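Local coordinates for oxidoreductase, short chain dehydrogenase/reductase family protein (Collinsella aerofaciens, PDB 5FYD), which catalyses the NADPH-dependent reduction of the 7-oxo group of 7-oxolithocholate to give ursodeoxycholate, working as a homodimer, at residues A[184-189]-A[231-236]. Residues are numbered along the deposited sequence; the frame is centred on the assembly and turned at random.
Sequences ITLGTT and VIAGQR
I184 and V231 meet at an oblique crossing of their side chains, in the outermost strand pair, within this chain, of the parallel Rossmann-type sheet of this short-chain dehydrogenase, where strand 230-232 is added alongside strand 179-186. Both point to the face packed against helix 214-224; beta-branched isoleucine and valine suit extended strands, and their bulk packs apolar carbon against that helix. With CG1 of I184 anti to the backbone N (chi1 -177°) and chi2 turned to 109°, CD1 lies 3.6 Å from V231 CG1 and, just past the end of strand 230-232, 3.9 Å from A233 CB. On the same face, L186 leans back with one branch, CD2 coming 3.8 Å from A233 CB, a methyl small enough to sit close to both I184 and L186. Were I184 cut back to an alanine, V231 CG1 and A233 CB would probably lose their shared apolar partner, and a gap would be likely to open beside helix 214-224. T185 offers both backbone N and O to the same neighbour: its N donates to V231 O (2.8 Å) nearly in line with the carbonyl, and its O accepts from A233 N at 2.9 Å. T185 and I232 turn to the other face, where the threonine hydroxyl can hold a water that also reaches the neighbouring strand: it hydrogen-bonds to T185 OG1 at 2.6 Å and donates to V231 O at 2.9 Å, giving that carbonyl oxygen a second donor.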
loop_
_atom_site.group_PDB
_atom_site.type_symbol
_atom_site.label_atom_id
_atom_site.label_comp_id
_atom_site.label_asym_id
_atom_site.label_seq_id
_atom_site.Cartn_x
_atom_site.Cartn_y
_atom_site.Cartn_z
ATOM N N ILE A 184 -4.372 -20.843 -7.696
ATOM C CA ILE A 184 -3.161 -20.165 -8.138
ATOM C C ILE A 184 -2.657 -19.349 -6.953
ATOM O O ILE A 184 -3.391 -18.524 -6.411
ATOM C CB ILE A 184 -3.365 -19.302 -9.397
ATOM C CG1 ILE A 184 -2.018 -18.691 -9.834
ATOM C CG2 ILE A 184 -4.406 -18.194 -9.225
ATOM C CD1 ILE A 184 -1.456 -19.268 -11.090
ATOM N N THR A 185 -1.401 -19.569 -6.588
ATOM C CA THR A 185 -0.776 -18.930 -5.445
ATOM C C THR A 185 0.152 -17.810 -5.932
ATOM O O THR A 185 1.093 -18.061 -6.696
ATOM C CB THR A 185 -0.011 -19.974 -4.613
ATOM O OG1 THR A 185 -0.956 -20.901 -4.041
ATOM C CG2 THR A 185 0.771 -19.317 -3.524
ATOM N N LEU A 186 -0.128 -16.581 -5.500
ATOM C CA LEU A 186 0.569 -15.399 -6.001
ATOM C C LEU A 186 1.647 -14.972 -5.039
ATOM O O LEU A 186 1.517 -15.147 -3.838
ATOM C CB LEU A 186 -0.399 -14.247 -6.154
ATOM C CG LEU A 186 -1.653 -14.535 -6.983
ATOM C CD1 LEU A 186 -2.448 -13.249 -7.184
ATOM C CD2 LEU A 186 -1.302 -15.202 -8.291
ATOM N N GLY A 187 2.700 -14.382 -5.577
ATOM C CA GLY A 187 3.687 -13.718 -4.774
ATOM C C GLY A 187 3.430 -12.232 -4.923
ATOM O O GLY A 187 2.299 -11.780 -5.076
ATOM N N THR A 188 4.498 -11.469 -4.934
ATOM C CA THR A 188 4.389 -10.032 -5.094
ATOM C C THR A 188 3.916 -9.701 -6.510
ATOM O O THR A 188 4.469 -10.199 -7.489
ATOM C CB THR A 188 5.733 -9.396 -4.743
ATOM O OG1 THR A 188 6.056 -9.797 -3.405
ATOM C CG2 THR A 188 5.683 -7.897 -4.858
ATOM N N THR A 189 2.843 -8.926 -6.582
ATOM C CA THR A 189 2.131 -8.652 -7.811
ATOM C C THR A 189 2.064 -7.133 -8.005
ATOM O O THR A 189 1.865 -6.396 -7.050
ATOM C CB THR A 189 0.702 -9.224 -7.735
ATOM O OG1 THR A 189 0.755 -10.637 -7.442
ATOM C CG2 THR A 189 -0.037 -8.993 -9.035
ATOM N N VAL A 231 -0.954 -24.294 -8.448
ATOM C CA VAL A 231 0.060 -23.635 -9.267
ATOM C C VAL A 231 0.563 -22.458 -8.484
ATOM O O VAL A 231 -0.213 -21.725 -7.878
ATOM C CB VAL A 231 -0.552 -23.106 -10.571
ATOM C CG1 VAL A 231 0.454 -22.295 -11.411
ATOM C CG2 VAL A 231 -1.133 -24.265 -11.371
ATOM N N ILE A 232 1.877 -22.285 -8.489
ATOM C CA ILE A 232 2.489 -21.060 -7.971
ATOM C C ILE A 232 2.767 -20.174 -9.180
ATOM O O ILE A 232 3.440 -20.601 -10.100
ATOM C CB ILE A 232 3.764 -21.358 -7.171
ATOM C CG1 ILE A 232 3.394 -22.097 -5.873
ATOM C CG2 ILE A 232 4.507 -20.056 -6.831
ATOM C CD1 ILE A 232 4.556 -22.719 -5.164
ATOM N N ALA A 233 2.261 -18.948 -9.182
ATOM C CA ALA A 233 2.423 -18.060 -10.342
ATOM C C ALA A 233 3.856 -17.606 -10.477
ATOM O O ALA A 233 4.446 -17.101 -9.528
ATOM C CB ALA A 233 1.501 -16.855 -10.228
ATOM N N GLY A 234 4.409 -17.810 -11.669
ATOM C CA GLY A 234 5.715 -17.305 -12.031
ATOM C C GLY A 234 6.817 -18.296 -11.700
ATOM O O GLY A 234 6.803 -18.940 -10.661
ATOM N N GLN A 235 7.802 -18.387 -12.588
ATOM C CA GLN A 235 8.891 -19.343 -12.422
ATOM C C GLN A 235 9.745 -19.085 -11.184
ATOM O O GLN A 235 10.057 -20.011 -10.416
ATOM C CB GLN A 235 9.767 -19.373 -13.685
ATOM C CG GLN A 235 10.762 -20.523 -13.693
ATOM C CD GLN A 235 10.100 -21.892 -13.616
ATOM O OE1 GLN A 235 9.148 -22.173 -14.340
ATOM N NE2 GLN A 235 10.595 -22.745 -12.739
ATOM N N ARG A 236 10.139 -17.836 -10.986
ATOM C CA ARG A 236 10.985 -17.490 -9.855
ATOM C C ARG A 236 10.322 -17.870 -8.531
ATOM O O ARG A 236 10.990 -18.312 -7.599
ATOM C CB ARG A 236 11.317 -15.985 -9.863
ATOM C CG ARG A 236 12.033 -15.466 -8.616
ATOM C CD ARG A 236 11.075 -14.987 -7.511
ATOM N NE ARG A 236 11.776 -14.654 -6.261
ATOM C CZ ARG A 236 11.217 -14.538 -5.051
ATOM N NH1 ARG A 236 9.911 -14.748 -4.852
ATOM N NH2 ARG A 236 11.987 -14.219 -4.009
HETATM O O HOH W 1 -1.079 -23.056 -5.446
#